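Local coordinates for N-acetylgalactosaminyltransferase 7 (Homo sapiens, PDB 6IWR), which is a glycosyltransferase-family protein that joins a GT-A fold domain to a ricin-type beta-trefoil lectin domain, at residues A[54-59]-A[339-344]; A[360-365]-A[439-444]. One frame throughout, in Å; residues are numbered along the deposited sequence.

Contact 1 (A[54-59]-A[339-344]); sequences TFKPQT and FFELGL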
ATOM      1  N   THR A  54     -40.497 -23.371 -17.606  1.00 56.31           N
ATOM      2  CA  THR A  54     -40.788 -23.217 -16.185  1.00 50.53           C
ATOM      3  C   THR A  54     -39.871 -24.117 -15.377  1.00 41.34           C
ATOM      4  O   THR A  54     -39.452 -25.176 -15.847  1.00 44.43           O
ATOM      5  CB  THR A  54     -42.240 -23.589 -15.870  1.00 43.76           C
ATOM      6  OG1 THR A  54     -42.717 -24.478 -16.886  1.00 55.14           O
ATOM      7  CG2 THR A  54     -43.106 -22.352 -15.795  1.00 36.80           C
ATOM      8  N   PHE A  55     -39.600 -23.719 -14.137  1.00 36.90           N
ATOM      9  CA  PHE A  55     -38.843 -24.601 -13.262  1.00 36.35           C
ATOM     10  C   PHE A  55     -39.752 -25.685 -12.711  1.00 32.98           C
ATOM     11  O   PHE A  55     -40.967 -25.506 -12.600  1.00 41.69           O
ATOM     12  CB  PHE A  55     -38.182 -23.820 -12.130  1.00 36.31           C
ATOM     13  CG  PHE A  55     -37.258 -22.765 -12.623  1.00 28.49           C
ATOM     14  CD1 PHE A  55     -36.181 -23.099 -13.411  1.00 32.41           C
ATOM     15  CD2 PHE A  55     -37.486 -21.444 -12.340  1.00 30.11           C
ATOM     16  CE1 PHE A  55     -35.333 -22.125 -13.906  1.00 33.54           C
ATOM     17  CE2 PHE A  55     -36.638 -20.467 -12.808  1.00 31.53           C
ATOM     18  CZ  PHE A  55     -35.560 -20.812 -13.597  1.00 29.49           C
ATOM     19  N   LYS A  56     -39.152 -26.831 -12.390  1.00 38.13           N
ATOM     20  CA  LYS A  56     -39.931 -27.978 -11.939  1.00 33.57           C
ATOM     21  C   LYS A  56     -40.641 -27.624 -10.631  1.00 32.31           C
ATOM     22  O   LYS A  56     -40.108 -26.861  -9.825  1.00 39.46           O
ATOM     23  CB  LYS A  56     -39.020 -29.205 -11.784  1.00 31.89           C
ATOM     24  CG  LYS A  56     -38.443 -29.740 -13.097  1.00 41.62           C
ATOM     25  CD  LYS A  56     -37.544 -30.922 -12.880  1.00 54.64           C
ATOM     26  CE  LYS A  56     -36.992 -31.467 -14.189  1.00 80.02           C
ATOM     27  NZ  LYS A  56     -36.047 -32.659 -14.042  1.00 84.66           N
ATOM     28  N   PRO A  57     -41.856 -28.110 -10.406  1.00 35.70           N
ATOM     29  CA  PRO A  57     -42.643 -27.625  -9.257  1.00 38.90           C
ATOM     30  C   PRO A  57     -42.174 -28.230  -7.941  1.00 38.00           C
ATOM     31  O   PRO A  57     -41.516 -29.271  -7.901  1.00 38.29           O
ATOM     32  CB  PRO A  57     -44.062 -28.093  -9.590  1.00 39.92           C
ATOM     33  CG  PRO A  57     -43.800 -29.382 -10.360  1.00 36.44           C
ATOM     34  CD  PRO A  57     -42.641 -29.022 -11.255  1.00 27.78           C
ATOM     35  N   GLN A  58     -42.544 -27.563  -6.848  1.00 34.36           N
ATOM     36  CA  GLN A  58     -42.271 -28.114  -5.526  1.00 35.35           C
ATOM     37  C   GLN A  58     -43.095 -29.373  -5.288  1.00 39.58           C
ATOM     38  O   GLN A  58     -44.324 -29.369  -5.411  1.00 42.75           O
ATOM     39  CB  GLN A  58     -42.563 -27.088  -4.432  1.00 36.16           C
ATOM     40  CG  GLN A  58     -42.302 -27.581  -3.018  1.00 40.94           C
ATOM     41  CD  GLN A  58     -40.843 -27.502  -2.638  1.00 37.84           C
ATOM     42  OE1 GLN A  58     -40.321 -28.346  -1.898  1.00 41.88           O
ATOM     43  NE2 GLN A  58     -40.174 -26.471  -3.126  1.00 34.46           N
ATOM     44  N   THR A  59     -42.407 -30.454  -4.948  1.00 40.63           N
ATOM     45  CA  THR A  59     -43.038 -31.722  -4.622  1.00 40.32           C
ATOM     46  C   THR A  59     -42.911 -32.070  -3.147  1.00 43.64           C
ATOM     47  O   THR A  59     -43.805 -32.704  -2.582  1.00 45.05           O
ATOM     48  CB  THR A  59     -42.409 -32.825  -5.471  1.00 37.34           C
ATOM     49  OG1 THR A  59     -41.207 -33.281  -4.849  1.00 44.08           O
ATOM     50  CG2 THR A  59     -42.045 -32.272  -6.820  1.00 40.36           C
ATOM     51  N   PHE A 339     -30.147 -25.146  -9.283  1.00 32.05           N
ATOM     52  CA  PHE A 339     -28.886 -24.667  -9.814  1.00 29.64           C
ATOM     53  C   PHE A 339     -28.663 -25.193 -11.228  1.00 29.10           C
ATOM     54  O   PHE A 339     -28.274 -24.439 -12.126  1.00 29.47           O
ATOM     55  CB  PHE A 339     -27.745 -25.081  -8.892  1.00 28.40           C
ATOM     56  CG  PHE A 339     -26.516 -24.280  -9.086  1.00 30.93           C
ATOM     57  CD1 PHE A 339     -26.589 -23.040  -9.682  1.00 24.90           C
ATOM     58  CD2 PHE A 339     -25.286 -24.762  -8.680  1.00 33.40           C
ATOM     59  CE1 PHE A 339     -25.457 -22.288  -9.856  1.00 28.90           C
ATOM     60  CE2 PHE A 339     -24.144 -24.019  -8.853  1.00 25.69           C
ATOM     61  CZ  PHE A 339     -24.228 -22.776  -9.439  1.00 28.64           C
ATOM     62  N   PHE A 340     -28.920 -26.485 -11.464  1.00 29.94           N
ATOM     63  CA  PHE A 340     -28.781 -26.955 -12.840  1.00 29.57           C
ATOM     64  C   PHE A 340     -29.829 -26.320 -13.747  1.00 28.83           C
ATOM     65  O   PHE A 340     -29.502 -25.890 -14.861  1.00 25.82           O
ATOM     66  CB  PHE A 340     -28.813 -28.478 -12.915  1.00 22.11           C
ATOM     67  CG  PHE A 340     -27.503 -29.092 -12.579  1.00 25.27           C
ATOM     68  CD1 PHE A 340     -26.530 -29.276 -13.554  1.00 19.34           C
ATOM     69  CD2 PHE A 340     -27.199 -29.410 -11.266  1.00 24.48           C
ATOM     70  CE1 PHE A 340     -25.285 -29.804 -13.230  1.00 20.55           C
ATOM     71  CE2 PHE A 340     -25.973 -29.935 -10.939  1.00 24.90           C
ATOM     72  CZ  PHE A 340     -25.008 -30.140 -11.926  1.00 22.16           C
ATOM     73  N   GLU A 341     -31.043 -26.119 -13.264  1.00 30.55           N
ATOM     74  CA  GLU A 341     -32.043 -25.455 -14.089  1.00 32.55           C
ATOM     75  C   GLU A 341     -31.570 -24.046 -14.465  1.00 34.06           C
ATOM     76  O   GLU A 341     -31.817 -23.575 -15.569  1.00 34.06           O
ATOM     77  CB  GLU A 341     -33.395 -25.425 -13.383  1.00 29.52           C
ATOM     78  CG  GLU A 341     -34.040 -26.795 -13.275  1.00 26.68           C
ATOM     79  CD  GLU A 341     -35.362 -26.765 -12.544  1.00 36.88           C
ATOM     80  OE1 GLU A 341     -35.381 -26.365 -11.365  1.00 36.29           O
ATOM     81  OE2 GLU A 341     -36.383 -27.145 -13.147  1.00 41.75           O
ATOM     82  N   LEU A 342     -30.936 -23.358 -13.524  1.00 31.20           N
ATOM     83  CA  LEU A 342     -30.221 -22.121 -13.809  1.00 30.52           C
ATOM     84  C   LEU A 342     -29.051 -22.454 -14.726  1.00 39.04           C
ATOM     85  O   LEU A 342     -28.710 -21.701 -15.627  1.00 30.86           O
ATOM     86  CB  LEU A 342     -29.766 -21.442 -12.519  1.00 34.83           C
ATOM     87  CG  LEU A 342     -30.763 -20.504 -11.828  1.00 32.89           C
ATOM     88  CD1 LEU A 342     -32.187 -20.668 -12.336  1.00 20.99           C
ATOM     89  CD2 LEU A 342     -30.712 -20.672 -10.320  1.00 31.03           C
ATOM     90  N   GLY A 343     -28.456 -23.614 -14.467  1.00 48.93           N
ATOM     91  CA  GLY A 343     -27.490 -24.241 -15.348  1.00 43.11           C
ATOM     92  C   GLY A 343     -26.202 -23.623 -15.849  1.00 41.72           C
ATOM     93  O   GLY A 343     -25.971 -23.636 -17.051  1.00 70.68           O
ATOM     94  N   LEU A 344     -25.332 -23.120 -14.982  1.00 38.38           N
ATOM     95  CA  LEU A 344     -25.540 -22.949 -13.560  1.00 35.12           C
ATOM     96  C   LEU A 344     -24.887 -21.614 -13.308  1.00 37.98           C
ATOM     97  O   LEU A 344     -25.537 -20.616 -13.027  1.00 39.81           O
ATOM     98  CB  LEU A 344     -24.775 -24.015 -12.782  1.00 31.12           C
ATOM     99  CG  LEU A 344     -24.853 -25.481 -13.200  1.00 35.91           C
ATOM    100  CD1 LEU A 344     -23.569 -25.914 -13.888  1.00 29.04           C
ATOM    101  CD2 LEU A 344     -25.104 -26.341 -11.976  1.00 29.96           C
TER
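Glu-341, on the last turn of helix 336-342, reaches out to the extended loop 54-59 and meets both Phe-55 and Lys-56. Its CG lies anti to the carbonyl carbon (chi1 -70°) and the chain then runs out straight, which brings the carboxylate up to the loop backbone. There Glu-341 OE2 accepts a nearly straight hydrogen bond (162°) from Lys-56 N at 2.9 Å, on its syn lone pair. The other oxygen, OE1, forms a salt bridge with Arg-262, so the two oxygens hold different parts of the chain. The aliphatic base of Lys-56 also packs here, with its CG 3.3 Å from Glu-341 OE2, while its ammonium goes on to a salt bridge with Glu-337, one turn earlier on the helix. Nearer the backbone, Glu-341 CB touches CD1 of the Phe-55 ring at 3.6 Å. One residue on, Leu-342 sends its CD1 branch to the far end of that ring, 3.6 Å from Phe-55 CZ, and Phe-338 meets the ring edge-to-face. This is a loop-on-helix contact: an N-terminal extended segment laid against one side of the helix that follows strand 332-335 of the central mixed sheet in the GT-A fold.

Contact 2 (A[360-365]-A[439-444]); sequences SYKIWQ and KKFRED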
ATOM      1  N   SER A 360     -27.182 -14.245  -8.721  1.00 24.02           N
ATOM      2  CA  SER A 360     -28.191 -13.423  -8.039  1.00 25.19           C
ATOM      3  C   SER A 360     -29.256 -12.912  -9.007  1.00 24.68           C
ATOM      4  O   SER A 360     -30.458 -13.087  -8.768  1.00 26.18           O
ATOM      5  CB  SER A 360     -27.537 -12.239  -7.332  1.00 26.20           C
ATOM      6  OG  SER A 360     -26.591 -12.669  -6.381  1.00 28.44           O
ATOM      7  N   TYR A 361     -28.844 -12.242 -10.089  1.00 25.31           N
ATOM      8  CA  TYR A 361     -29.834 -11.747 -11.042  1.00 25.54           C
ATOM      9  C   TYR A 361     -30.659 -12.903 -11.614  1.00 27.70           C
ATOM     10  O   TYR A 361     -31.894 -12.842 -11.609  1.00 25.44           O
ATOM     11  CB  TYR A 361     -29.165 -10.923 -12.149  1.00 27.49           C
ATOM     12  CG  TYR A 361     -28.249  -9.828 -11.631  1.00 25.03           C
ATOM     13  CD1 TYR A 361     -28.619  -9.036 -10.558  1.00 23.79           C
ATOM     14  CD2 TYR A 361     -27.004  -9.608 -12.213  1.00 26.28           C
ATOM     15  CE1 TYR A 361     -27.781  -8.046 -10.085  1.00 29.02           C
ATOM     16  CE2 TYR A 361     -26.154  -8.628 -11.756  1.00 25.55           C
ATOM     17  CZ  TYR A 361     -26.538  -7.844 -10.692  1.00 30.14           C
ATOM     18  OH  TYR A 361     -25.680  -6.865 -10.219  1.00 28.72           O
ATOM     19  N   LYS A 362     -30.005 -13.991 -12.061  1.00 26.32           N
ATOM     20  CA  LYS A 362     -30.764 -15.157 -12.533  1.00 27.48           C
ATOM     21  C   LYS A 362     -31.847 -15.566 -11.534  1.00 28.78           C
ATOM     22  O   LYS A 362     -33.017 -15.749 -11.903  1.00 28.39           O
ATOM     23  CB  LYS A 362     -29.849 -16.362 -12.806  1.00 26.17           C
ATOM     24  CG  LYS A 362     -29.082 -16.272 -14.095  1.00 30.37           C
ATOM     25  CD  LYS A 362     -28.782 -17.626 -14.701  1.00 32.31           C
ATOM     26  CE  LYS A 362     -27.491 -18.210 -14.166  1.00 29.46           C
ATOM     27  NZ  LYS A 362     -26.665 -18.773 -15.261  1.00 35.05           N
ATOM     28  N   ILE A 363     -31.468 -15.756 -10.265  1.00 24.47           N
ATOM     29  CA  ILE A 363     -32.438 -16.267  -9.304  1.00 23.80           C
ATOM     30  C   ILE A 363     -33.619 -15.309  -9.196  1.00 28.41           C
ATOM     31  O   ILE A 363     -34.792 -15.715  -9.237  1.00 28.05           O
ATOM     32  CB  ILE A 363     -31.784 -16.489  -7.937  1.00 20.22           C
ATOM     33  CG1 ILE A 363     -30.840 -17.670  -7.997  1.00 27.29           C
ATOM     34  CG2 ILE A 363     -32.846 -16.690  -6.894  1.00 20.80           C
ATOM     35  CD1 ILE A 363     -30.040 -17.852  -6.720  1.00 25.79           C
ATOM     36  N   TRP A 364     -33.322 -14.023  -9.038  1.00 21.84           N
ATOM     37  CA  TRP A 364     -34.372 -13.061  -8.754  1.00 23.93           C
ATOM     38  C   TRP A 364     -35.255 -12.838  -9.975  1.00 26.76           C
ATOM     39  O   TRP A 364     -36.488 -12.921  -9.885  1.00 32.43           O
ATOM     40  CB  TRP A 364     -33.752 -11.750  -8.290  1.00 19.48           C
ATOM     41  CG  TRP A 364     -33.491 -11.654  -6.827  1.00 21.69           C
ATOM     42  CD1 TRP A 364     -32.299 -11.381  -6.226  1.00 20.99           C
ATOM     43  CD2 TRP A 364     -34.454 -11.766  -5.774  1.00 24.63           C
ATOM     44  NE1 TRP A 364     -32.451 -11.315  -4.872  1.00 19.23           N
ATOM     45  CE2 TRP A 364     -33.760 -11.553  -4.558  1.00 22.67           C
ATOM     46  CE3 TRP A 364     -35.835 -12.008  -5.738  1.00 20.51           C
ATOM     47  CZ2 TRP A 364     -34.393 -11.615  -3.312  1.00 23.18           C
ATOM     48  CZ3 TRP A 364     -36.468 -12.054  -4.513  1.00 22.02           C
ATOM     49  CH2 TRP A 364     -35.747 -11.852  -3.308  1.00 25.80           C
ATOM     50  N   GLN A 365     -34.644 -12.557 -11.127  1.00 23.15           N
ATOM     51  CA  GLN A 365     -35.412 -12.202 -12.305  1.00 26.73           C
ATOM     52  C   GLN A 365     -36.128 -13.384 -12.930  1.00 27.50           C
ATOM     53  O   GLN A 365     -37.042 -13.178 -13.732  1.00 34.96           O
ATOM     54  CB  GLN A 365     -34.511 -11.544 -13.337  1.00 28.52           C
ATOM     55  CG  GLN A 365     -34.112 -10.136 -12.956  1.00 32.23           C
ATOM     56  CD  GLN A 365     -33.067  -9.589 -13.887  1.00 29.49           C
ATOM     57  OE1 GLN A 365     -33.348  -9.329 -15.062  1.00 28.99           O
ATOM     58  NE2 GLN A 365     -31.844  -9.434 -13.381  1.00 22.35           N
ATOM     59  N   LYS A 439     -28.681 -15.260 -23.403  1.00 28.00           N
ATOM     60  CA  LYS A 439     -29.833 -14.434 -23.748  1.00 29.58           C
ATOM     61  C   LYS A 439     -31.053 -15.280 -24.113  1.00 30.91           C
ATOM     62  O   LYS A 439     -32.178 -14.930 -23.739  1.00 30.29           O
ATOM     63  CB  LYS A 439     -29.468 -13.480 -24.877  1.00 30.49           C
ATOM     64  CG  LYS A 439     -29.237 -12.045 -24.407  1.00 34.94           C
ATOM     65  CD  LYS A 439     -28.278 -11.279 -25.318  1.00 25.78           C
ATOM     66  CE  LYS A 439     -28.700  -9.825 -25.386  1.00 32.85           C
ATOM     67  NZ  LYS A 439     -29.299  -9.330 -24.092  1.00 38.22           N
ATOM     68  N   LYS A 440     -30.858 -16.407 -24.809  1.00 30.09           N
ATOM     69  CA  LYS A 440     -31.990 -17.285 -25.088  1.00 29.64           C
ATOM     70  C   LYS A 440     -32.565 -17.890 -23.804  1.00 35.96           C
ATOM     71  O   LYS A 440     -33.791 -18.055 -23.680  1.00 30.54           O
ATOM     72  CB  LYS A 440     -31.579 -18.380 -26.063  1.00 26.09           C
ATOM     73  CG  LYS A 440     -32.712 -19.291 -26.450  1.00 29.76           C
ATOM     74  CD  LYS A 440     -32.347 -20.124 -27.670  1.00 33.31           C
ATOM     75  CE  LYS A 440     -32.996 -21.502 -27.640  1.00 38.33           C
ATOM     76  NZ  LYS A 440     -34.438 -21.428 -27.391  1.00 37.55           N
ATOM     77  N   PHE A 441     -31.703 -18.236 -22.843  1.00 32.38           N
ATOM     78  CA  PHE A 441     -32.190 -18.732 -21.558  1.00 34.33           C
ATOM     79  C   PHE A 441     -33.177 -17.757 -20.929  1.00 33.18           C
ATOM     80  O   PHE A 441     -34.291 -18.135 -20.538  1.00 35.49           O
ATOM     81  CB  PHE A 441     -31.020 -18.980 -20.608  1.00 28.60           C
ATOM     82  CG  PHE A 441     -31.443 -19.307 -19.214  1.00 32.56           C
ATOM     83  CD1 PHE A 441     -31.683 -20.627 -18.838  1.00 34.83           C
ATOM     84  CD2 PHE A 441     -31.613 -18.295 -18.271  1.00 31.69           C
ATOM     85  CE1 PHE A 441     -32.087 -20.931 -17.548  1.00 31.91           C
ATOM     86  CE2 PHE A 441     -31.998 -18.592 -16.974  1.00 33.30           C
ATOM     87  CZ  PHE A 441     -32.242 -19.915 -16.614  1.00 34.62           C
ATOM     88  N   ARG A 442     -32.780 -16.487 -20.832  1.00 30.59           N
ATOM     89  CA  ARG A 442     -33.626 -15.486 -20.197  1.00 30.74           C
ATOM     90  C   ARG A 442     -34.951 -15.331 -20.930  1.00 37.60           C
ATOM     91  O   ARG A 442     -36.007 -15.210 -20.297  1.00 40.14           O
ATOM     92  CB  ARG A 442     -32.885 -14.160 -20.138  1.00 28.38           C
ATOM     93  CG  ARG A 442     -33.635 -13.126 -19.400  1.00 33.96           C
ATOM     94  CD  ARG A 442     -32.871 -11.831 -19.382  1.00 32.51           C
ATOM     95  NE  ARG A 442     -33.760 -10.721 -19.066  1.00 32.40           N
ATOM     96  CZ  ARG A 442     -33.361  -9.462 -18.963  1.00 32.57           C
ATOM     97  NH1 ARG A 442     -32.086  -9.150 -19.146  1.00 32.62           N
ATOM     98  NH2 ARG A 442     -34.242  -8.515 -18.667  1.00 34.84           N
ATOM     99  N   GLU A 443     -34.922 -15.337 -22.263  1.00 37.42           N
ATOM    100  CA  GLU A 443     -36.164 -15.232 -23.018  1.00 36.21           C
ATOM    101  C   GLU A 443     -37.020 -16.486 -22.883  1.00 34.09           C
ATOM    102  O   GLU A 443     -38.234 -16.389 -22.707  1.00 35.97           O
ATOM    103  CB  GLU A 443     -35.867 -14.939 -24.483  1.00 40.54           C
ATOM    104  CG  GLU A 443     -35.929 -13.452 -24.802  1.00 61.49           C
ATOM    105  CD  GLU A 443     -35.359 -13.103 -26.168  1.00 80.80           C
ATOM    106  OE1 GLU A 443     -34.468 -13.843 -26.662  1.00 73.51           O
ATOM    107  OE2 GLU A 443     -35.807 -12.079 -26.743  1.00 90.47           O
ATOM    108  N   ASP A 444     -36.422 -17.669 -22.968  1.00 36.15           N
ATOM    109  CA  ASP A 444     -37.233 -18.882 -22.926  1.00 34.66           C
ATOM    110  C   ASP A 444     -37.969 -19.010 -21.600  1.00 36.99           C
ATOM    111  O   ASP A 444     -39.129 -19.435 -21.572  1.00 41.26           O
ATOM    112  CB  ASP A 444     -36.366 -20.115 -23.182  1.00 41.07           C
ATOM    113  CG  ASP A 444     -35.982 -20.267 -24.650  1.00 37.42           C
ATOM    114  OD1 ASP A 444     -36.565 -19.553 -25.494  1.00 37.87           O
ATOM    115  OD2 ASP A 444     -35.074 -21.075 -24.950  1.00 40.30           O
TER
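Lys-362 faces Phe-441 and Gln-365 faces Arg-442 in a helix-to-helix packing contact between the end of helix 355-365 and the end of helix 436-444. Just beyond both ends the Cys-366–Cys-447 disulfide ties the two together. No hydrogen bond crosses between the two segments; four side chains make the contact by packing. Phe-441 CG stands anti to its own nitrogen (chi1 172°), and the ring reaches across to the Lys-362 chain. That chain is bent at chi3 (-87°) and again at chi4, and the two side chains cross at about a right angle. Its ammonium goes to Glu-358 in a salt bridge and to Leu-344 O in a hydrogen bond. Any cation-pi attraction is weak at most, since Lys-362 NZ lies 5.9 Å from the Phe-441 ring centroid. Beside this pair Arg-442 is extended from CG to NE, and the Gln-365 amide sits over one face of its guanidinium, offset toward the rim, with the two planes 85° apart. Trp-412 of helix 400-412 touches Lys-362, Gln-365 and Arg-442, whose NH1 is held by Asp-414 and by the carbonyl oxygen of Val-411. Closest between the first pair are Lys-362 CD and Phe-441 CE2, 4.1 Å apart.

How the contacts relate
Both contacts are partly buried and share one neighbourhood, with centres about 12 Å apart. Contact 1 lies nearer the surface, where a mostly exposed loop meets a helix, and it mixes a backbone N-H to carboxylate bond and flanking salt bridges with the packing of one aromatic ring. Contact 2 joins two helices, buries less surface (112 against 204 Å²) and relies on packing between the segments. Helices 336-342 and 355-365 follow each other in the chain and bring the contacts together: Lys-362 NZ bonds to Leu-344 O at 3.1 Å, and Leu-342 packs on Ile-363. His-445, just past 439-444, meets the rings of both Phe-55 and Phe-441, bridging the N-terminal loop and the end of helix 436-444.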